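Local coordinates for histidyl-trna synthetase (Thermus thermophilus, PDB 1H4V), which catalyses the ATP-dependent attachment of L-histidine to tRNA(His), releasing AMP and diphosphate, and works as a homodimer, at residues 20-25 / 322-327; 148-153 / 305-310; 353-358 / 414-419. All coordinates share one frame; numbering follows the deposited sequence.

Interaction 1 (20-25 / 322-327); sequences HQRIVA and GLPEEK. With SO4 (sulfate ion), chain B.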
# COMPACT_ATOMS: atom_id res chain seq x y z
N HIS A 20 -5.35 -10.13 -2.45
CA HIS A 20 -4.03 -9.51 -2.30
C HIS A 20 -3.79 -9.09 -0.86
O HIS A 20 -2.68 -9.25 -0.33
CB HIS A 20 -3.90 -8.27 -3.20
CG HIS A 20 -3.54 -8.58 -4.62
ND1 HIS A 20 -2.72 -7.76 -5.37
CD2 HIS A 20 -3.88 -9.61 -5.42
CE1 HIS A 20 -2.56 -8.28 -6.57
NE2 HIS A 20 -3.26 -9.40 -6.63
N GLN A 21 -4.81 -8.53 -0.22
CA GLN A 21 -4.68 -8.08 1.15
C GLN A 21 -4.49 -9.25 2.11
O GLN A 21 -3.79 -9.11 3.12
CB GLN A 21 -5.90 -7.25 1.56
CG GLN A 21 -6.09 -6.03 0.65
CD GLN A 21 -7.31 -5.20 0.99
OE1 GLN A 21 -8.39 -5.74 1.19
NE2 GLN A 21 -7.14 -3.88 1.03
N ARG A 22 -5.09 -10.39 1.81
CA ARG A 22 -4.94 -11.56 2.66
C ARG A 22 -3.52 -12.07 2.56
O ARG A 22 -2.87 -12.37 3.57
CB ARG A 22 -5.90 -12.68 2.22
CG ARG A 22 -7.30 -12.54 2.76
CD ARG A 22 -7.90 -13.92 2.96
NE ARG A 22 -9.29 -13.87 3.41
CZ ARG A 22 -9.98 -14.94 3.77
NH1 ARG A 22 -9.41 -16.13 3.74
NH2 ARG A 22 -11.25 -14.81 4.15
N ILE A 23 -3.03 -12.15 1.33
CA ILE A 23 -1.69 -12.62 1.07
C ILE A 23 -0.67 -11.77 1.81
O ILE A 23 0.22 -12.31 2.49
CB ILE A 23 -1.41 -12.60 -0.45
CG1 ILE A 23 -2.37 -13.59 -1.13
CG2 ILE A 23 0.03 -13.00 -0.72
CD1 ILE A 23 -2.30 -13.58 -2.64
N VAL A 24 -0.79 -10.45 1.69
CA VAL A 24 0.14 -9.56 2.37
C VAL A 24 -0.03 -9.64 3.89
O VAL A 24 0.97 -9.65 4.62
CB VAL A 24 -0.02 -8.08 1.87
CG1 VAL A 24 0.72 -7.13 2.78
CG2 VAL A 24 0.55 -7.95 0.44
N ALA A 25 -1.27 -9.72 4.37
CA ALA A 25 -1.53 -9.81 5.81
C ALA A 25 -0.89 -11.08 6.37
O ALA A 25 -0.40 -11.09 7.49
CB ALA A 25 -3.04 -9.82 6.10
N GLY A 322 -11.46 -20.22 -2.82
CA GLY A 322 -12.42 -19.18 -3.11
C GLY A 322 -12.48 -18.27 -1.90
O GLY A 322 -12.01 -18.63 -0.82
N LEU A 323 -13.04 -17.09 -2.08
CA LEU A 323 -13.13 -16.13 -0.99
C LEU A 323 -14.60 -15.93 -0.64
O LEU A 323 -15.44 -15.85 -1.54
CB LEU A 323 -12.50 -14.80 -1.43
CG LEU A 323 -11.70 -13.92 -0.47
CD1 LEU A 323 -10.66 -14.74 0.26
CD2 LEU A 323 -11.03 -12.81 -1.27
N PRO A 324 -14.94 -15.86 0.65
CA PRO A 324 -16.34 -15.66 1.02
C PRO A 324 -16.88 -14.36 0.43
O PRO A 324 -16.14 -13.56 -0.14
CB PRO A 324 -16.30 -15.65 2.54
CG PRO A 324 -14.94 -15.10 2.84
CD PRO A 324 -14.08 -15.83 1.84
N GLU A 325 -18.18 -14.13 0.58
CA GLU A 325 -18.79 -12.91 0.06
C GLU A 325 -18.51 -11.71 0.96
O GLU A 325 -18.32 -11.86 2.17
CB GLU A 325 -20.30 -13.09 -0.10
CG GLU A 325 -20.70 -14.19 -1.07
CD GLU A 325 -20.03 -14.05 -2.43
OE1 GLU A 325 -20.04 -12.93 -2.98
OE2 GLU A 325 -19.52 -15.06 -2.95
N GLU A 326 -18.47 -10.53 0.34
CA GLU A 326 -18.23 -9.28 1.06
C GLU A 326 -19.31 -9.14 2.12
O GLU A 326 -20.49 -9.37 1.84
CB GLU A 326 -18.32 -8.11 0.07
CG GLU A 326 -17.92 -6.74 0.63
CD GLU A 326 -16.41 -6.56 0.73
OE1 GLU A 326 -15.78 -7.17 1.63
OE2 GLU A 326 -15.85 -5.80 -0.10
N LYS A 327 -18.92 -8.79 3.34
CA LYS A 327 -19.90 -8.64 4.40
C LYS A 327 -20.81 -7.45 4.08
O LYS A 327 -20.39 -6.49 3.42
CB LYS A 327 -19.22 -8.40 5.75
CG LYS A 327 -20.15 -8.68 6.94
CD LYS A 327 -19.76 -7.89 8.17
CE LYS A 327 -20.03 -6.40 7.98
NZ LYS A 327 -19.82 -5.61 9.22
S SO4 B . -11.60 -10.66 4.00
O1 SO4 B . -12.54 -11.77 3.75
O2 SO4 B . -10.24 -11.21 4.19
O3 SO4 B . -11.99 -9.91 5.20
O4 SO4 B . -11.61 -9.75 2.84
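R22 reaches out from helix 14-33 and slides past L323, which runs the opposite way in the extended linker 322-327. This linker joins the catalytic domain of the class II synthetase to the anticodon-binding domain, so the contact ties the start of the linker to the N-terminal helix. L323 CD1 sits over the centre of the R22 guanidinium, 3.5 Å above its plane and 3.6 Å from R22 CZ. P324 approaches obliquely, with its CD 3.8 Å from R22 NH2. Only 114 Å² is buried between the segments, and no hydrogen bond crosses directly from one to the other.

A sulfate ion, probably from the crystallisation liquor, lies at the guanidinium edge. R22 NE donates to sulfate O2 at 2.9 Å with an angle of 158°, while R22 NH2 makes a weak bond of 3.3 Å to sulfate O1. A bend at chi2 (-149°) and a nearly straight run beyond it bring the NE edge of R22 to the anion. The L323 methyl covers one face, while the sulfur of the sulfate sits in the plane at the NE/NH2 edge, so the two approach the group from different directions.

In the next shell, R18, one turn earlier on the helix, also donates to the sulfate through NE, so two arginines gather round the anion and probably offset its charge. L323 packs on R18 and M19, E325 forms a salt bridge with K15, and Q21 NE2 bonds to E38 OE2 of the second subunit. R18 also grips the linker backbone directly, its NH2 donating to the carbonyl O of P324.

Interaction 2 (148-153 / 305-310); sequences YECLKE and FAFGVE
C150 points from helix 137-153 at strand 302-308 and meets two phenylalanines on the facing side of that strand. The closer approach is C150 CB to F307 CE2, at 4.0 Å. C150 SG lies 4.5 Å from F305 CZ. Both approaches are oblique to the rings, and nothing polar bridges the two segments. F307 carries CG between its backbone N and carbonyl carbon (chi1 67°), which sends the ring off the strand toward the helix. F305, two residues earlier, has the same chi1, and both rings project to the same side.

More of the tight packing comes from neighbours. L147 of helix 137-153 touches both phenylalanines, V30 and L31 of helix 14-33 close on C150, and the F305 ring meets that of Y129 with planes about 30° apart. L151 adds a looser fringe, its side chain staying 4.7 Å from the strand segment.

The other side of the helix is quite different: Y148 points away from the strand, and E149, K152 and E153 are partly exposed. There E149 and E153 pack on P353 of the second subunit. The strand ends at G308, the N-cap of helix 309-318, and this strand-helix unit corresponds to motif 3 of class II aminoacyl-tRNA synthetases, in the largely antiparallel catalytic sheet of the class II fold, with helix 137-153 packed against it.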
# COMPACT_ATOMS: atom_id res chain seq x y z
N TYR A 148 8.66 -20.64 2.77
CA TYR A 148 7.87 -21.87 2.76
C TYR A 148 6.62 -21.66 3.63
O TYR A 148 5.50 -21.96 3.20
CB TYR A 148 8.72 -23.02 3.31
CG TYR A 148 8.07 -24.37 3.26
CD1 TYR A 148 7.77 -24.98 2.04
CD2 TYR A 148 7.77 -25.07 4.43
CE1 TYR A 148 7.19 -26.24 1.99
CE2 TYR A 148 7.19 -26.33 4.39
CZ TYR A 148 6.90 -26.91 3.17
OH TYR A 148 6.34 -28.17 3.13
N GLU A 149 6.82 -21.13 4.84
CA GLU A 149 5.73 -20.86 5.78
C GLU A 149 4.69 -19.86 5.27
O GLU A 149 3.49 -20.10 5.41
CB GLU A 149 6.30 -20.36 7.11
CG GLU A 149 6.32 -21.41 8.21
CD GLU A 149 4.92 -21.80 8.68
OE1 GLU A 149 4.25 -20.97 9.34
OE2 GLU A 149 4.50 -22.95 8.40
N CYS A 150 5.13 -18.73 4.72
CA CYS A 150 4.19 -17.75 4.20
C CYS A 150 3.22 -18.45 3.27
O CYS A 150 2.00 -18.26 3.37
CB CYS A 150 4.90 -16.65 3.40
SG CYS A 150 5.85 -15.45 4.34
N LEU A 151 3.76 -19.26 2.37
CA LEU A 151 2.96 -19.97 1.39
C LEU A 151 2.10 -21.07 1.99
O LEU A 151 0.95 -21.26 1.59
CB LEU A 151 3.87 -20.57 0.31
CG LEU A 151 4.82 -19.60 -0.40
CD1 LEU A 151 5.74 -20.39 -1.33
CD2 LEU A 151 4.02 -18.57 -1.18
N LYS A 152 2.64 -21.80 2.96
CA LYS A 152 1.90 -22.87 3.61
C LYS A 152 0.73 -22.29 4.39
O LYS A 152 -0.36 -22.84 4.37
CB LYS A 152 2.81 -23.65 4.56
CG LYS A 152 2.64 -25.16 4.49
CD LYS A 152 3.26 -25.72 3.23
CE LYS A 152 3.02 -27.22 3.10
NZ LYS A 152 1.58 -27.55 2.87
N GLU A 153 0.96 -21.17 5.07
CA GLU A 153 -0.08 -20.51 5.86
C GLU A 153 -1.22 -20.01 4.99
O GLU A 153 -2.34 -19.85 5.46
CB GLU A 153 0.50 -19.34 6.65
CG GLU A 153 1.46 -19.76 7.76
CD GLU A 153 0.76 -20.27 9.01
OE1 GLU A 153 1.41 -20.98 9.80
OE2 GLU A 153 -0.44 -19.95 9.21
N PHE A 305 14.39 -13.22 0.28
CA PHE A 305 13.57 -13.73 -0.80
C PHE A 305 12.48 -12.74 -1.20
O PHE A 305 12.26 -11.73 -0.54
CB PHE A 305 12.90 -15.05 -0.40
CG PHE A 305 11.88 -14.91 0.70
CD1 PHE A 305 12.19 -15.26 2.01
CD2 PHE A 305 10.60 -14.44 0.42
CE1 PHE A 305 11.23 -15.15 3.03
CE2 PHE A 305 9.64 -14.32 1.44
CZ PHE A 305 9.96 -14.68 2.74
N ALA A 306 11.79 -13.07 -2.28
CA ALA A 306 10.68 -12.27 -2.77
C ALA A 306 9.72 -13.24 -3.44
O ALA A 306 10.15 -14.28 -3.94
CB ALA A 306 11.16 -11.24 -3.79
N PHE A 307 8.43 -12.93 -3.41
CA PHE A 307 7.44 -13.73 -4.11
C PHE A 307 6.38 -12.78 -4.68
O PHE A 307 6.10 -11.72 -4.11
CB PHE A 307 6.83 -14.84 -3.22
CG PHE A 307 5.99 -14.35 -2.08
CD1 PHE A 307 4.75 -13.75 -2.31
CD2 PHE A 307 6.39 -14.57 -0.77
CE1 PHE A 307 3.93 -13.38 -1.25
CE2 PHE A 307 5.58 -14.21 0.31
CZ PHE A 307 4.35 -13.62 0.07
N GLY A 308 5.85 -13.13 -5.84
CA GLY A 308 4.85 -12.28 -6.48
C GLY A 308 3.46 -12.54 -5.95
O GLY A 308 2.98 -13.67 -5.94
N VAL A 309 2.82 -11.48 -5.49
CA VAL A 309 1.47 -11.59 -4.96
C VAL A 309 0.52 -12.17 -6.01
O VAL A 309 -0.27 -13.06 -5.69
CB VAL A 309 0.98 -10.20 -4.48
CG1 VAL A 309 -0.46 -10.28 -4.00
CG2 VAL A 309 1.90 -9.70 -3.34
N GLU A 310 0.62 -11.69 -7.25
CA GLU A 310 -0.24 -12.20 -8.31
C GLU A 310 0.04 -13.67 -8.61
O GLU A 310 -0.88 -14.43 -8.89
CB GLU A 310 -0.09 -11.39 -9.60
CG GLU A 310 -0.65 -9.97 -9.55
CD GLU A 310 0.30 -8.98 -8.89
OE1 GLU A 310 1.44 -9.37 -8.54
OE2 GLU A 310 -0.10 -7.80 -8.72

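Interaction 3 (353-358 / 414-419); sequences PRLRAE and GYLLQA
R354 and L355 meet helix 412-419 of the anticodon-binding domain through aliphatic atoms alone; the flat groups belong to a salt bridge alongside, between R356 and E358. R356 grips one carboxylate oxygen, E358 OE2, side-on with two nitrogens, NE at 3.0 Å and NH2 at 3.1 Å. That oxygen stands about 18° out of the guanidinium plane. The NE bond runs nearly along the C-O bond of OE2, whereas the NH2 bond uses its syn lone pair.

Segment 353-358 leads into the outer strand 357-359 of a mixed five-stranded sheet, and the C-terminal helix packs against it. L355 is the wedge. Its two methyls divide between neighbouring leucines of the helix: CD2 lies 3.5 Å from L416 CB and 3.6 Å from L416 CD1, while CD1 turns to L417. L416 also rests on L331 and F380 of the inner strands, joining this contact to the domain core.

R354 crosses L417 at about a right angle, its CG anti to the backbone N (chi1 173°), and extends its CD to 3.7 Å from L417 CD2. That same methyl of L417 makes the closest approach, 3.4 Å from L355 CD1.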
# COMPACT_ATOMS: atom_id res chain seq x y z
N PRO A 353 -19.12 5.71 13.01
CA PRO A 353 -18.66 4.53 12.26
C PRO A 353 -18.66 3.23 13.07
O PRO A 353 -18.19 2.20 12.60
CB PRO A 353 -17.25 4.93 11.86
CG PRO A 353 -16.79 5.64 13.08
CD PRO A 353 -17.97 6.53 13.42
N ARG A 354 -19.19 3.27 14.30
CA ARG A 354 -19.22 2.08 15.13
C ARG A 354 -20.02 0.98 14.46
O ARG A 354 -19.73 -0.21 14.59
CB ARG A 354 -19.83 2.38 16.50
CG ARG A 354 -20.04 1.14 17.37
CD ARG A 354 -20.50 1.50 18.76
NE ARG A 354 -19.45 2.16 19.53
CZ ARG A 354 -19.53 2.44 20.83
NH1 ARG A 354 -20.63 2.12 21.51
NH2 ARG A 354 -18.51 3.03 21.45
N LEU A 355 -21.03 1.39 13.71
CA LEU A 355 -21.87 0.44 13.00
C LEU A 355 -21.80 0.81 11.53
O LEU A 355 -21.60 1.97 11.20
CB LEU A 355 -23.31 0.56 13.50
CG LEU A 355 -24.01 -0.58 14.24
CD1 LEU A 355 -23.04 -1.35 15.13
CD2 LEU A 355 -25.13 0.02 15.06
N ARG A 356 -21.94 -0.17 10.65
CA ARG A 356 -21.95 0.14 9.22
C ARG A 356 -23.43 0.34 8.86
O ARG A 356 -24.21 -0.62 8.83
CB ARG A 356 -21.34 -1.01 8.42
CG ARG A 356 -21.34 -0.76 6.92
CD ARG A 356 -20.59 -1.85 6.17
NE ARG A 356 -20.94 -1.86 4.76
CZ ARG A 356 -20.65 -2.86 3.92
NH1 ARG A 356 -19.99 -3.92 4.36
NH2 ARG A 356 -21.04 -2.80 2.66
N ALA A 357 -23.81 1.58 8.59
CA ALA A 357 -25.20 1.88 8.26
C ALA A 357 -25.32 2.59 6.92
O ALA A 357 -24.71 3.64 6.71
CB ALA A 357 -25.82 2.73 9.36
N GLU A 358 -26.12 2.02 6.03
CA GLU A 358 -26.32 2.60 4.72
C GLU A 358 -27.78 2.94 4.49
O GLU A 358 -28.65 2.54 5.26
CB GLU A 358 -25.81 1.63 3.64
CG GLU A 358 -24.29 1.44 3.71
CD GLU A 358 -23.78 0.39 2.74
OE1 GLU A 358 -24.04 0.51 1.53
OE2 GLU A 358 -23.10 -0.56 3.20
N GLY A 414 -28.00 1.70 20.86
CA GLY A 414 -27.91 0.71 21.91
C GLY A 414 -28.52 -0.62 21.53
O GLY A 414 -27.93 -1.67 21.75
N TYR A 415 -29.72 -0.57 20.96
CA TYR A 415 -30.42 -1.77 20.57
C TYR A 415 -29.62 -2.58 19.54
O TYR A 415 -29.47 -3.80 19.68
CB TYR A 415 -31.78 -1.40 19.98
CG TYR A 415 -32.56 -2.59 19.47
CD1 TYR A 415 -33.43 -3.29 20.31
CD2 TYR A 415 -32.39 -3.03 18.16
CE1 TYR A 415 -34.12 -4.42 19.85
CE2 TYR A 415 -33.07 -4.15 17.69
CZ TYR A 415 -33.93 -4.84 18.53
OH TYR A 415 -34.61 -5.94 18.04
N LEU A 416 -29.12 -1.89 18.52
CA LEU A 416 -28.35 -2.55 17.47
C LEU A 416 -27.07 -3.16 18.02
O LEU A 416 -26.68 -4.26 17.61
CB LEU A 416 -28.01 -1.55 16.36
CG LEU A 416 -29.16 -1.07 15.48
CD1 LEU A 416 -28.75 0.18 14.75
CD2 LEU A 416 -29.56 -2.16 14.49
N LEU A 417 -26.43 -2.47 18.96
CA LEU A 417 -25.19 -2.96 19.56
C LEU A 417 -25.44 -4.19 20.42
O LEU A 417 -24.63 -5.12 20.43
CB LEU A 417 -24.53 -1.86 20.39
CG LEU A 417 -23.06 -1.61 20.06
CD1 LEU A 417 -22.22 -2.82 20.43
CD2 LEU A 417 -22.92 -1.28 18.57
N GLN A 418 -26.54 -4.20 21.16
CA GLN A 418 -26.89 -5.33 22.00
C GLN A 418 -27.21 -6.54 21.13
O GLN A 418 -26.95 -7.68 21.50
CB GLN A 418 -28.10 -4.99 22.86
CG GLN A 418 -28.75 -6.17 23.57
CD GLN A 418 -27.87 -6.80 24.63
OE1 GLN A 418 -27.43 -6.13 25.57
NE2 GLN A 418 -27.60 -8.10 24.49
N ALA A 419 -27.77 -6.28 19.95
CA ALA A 419 -28.15 -7.35 19.04
C ALA A 419 -27.00 -7.86 18.17
O ALA A 419 -26.96 -9.04 17.81
CB ALA A 419 -29.30 -6.89 18.15

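In the fold
Interactions 1 and 2, with centres 15 Å apart, touch inside the catalytic domain: helix 14-33 packs on the strand-helix unit through I23 CG2 and F307 CE1 (4.0 Å) and through H20 CE1 and E310 OE2 (3.3 Å). Interaction 3 sits in the anticodon-binding domain, its centre about 24 Å from that of interaction 1. The linker runs between them, and K327 O probably also accepts a hydrogen bond from R356 NH1 at 2.8 Å. Interactions 2 and 3 are about 22 Å apart at their nearest atoms, yet all three touch the second subunit, and E149 against P353 of that chain brings 2 and 3 together across the dimer. The sulfate is bound at interaction 1.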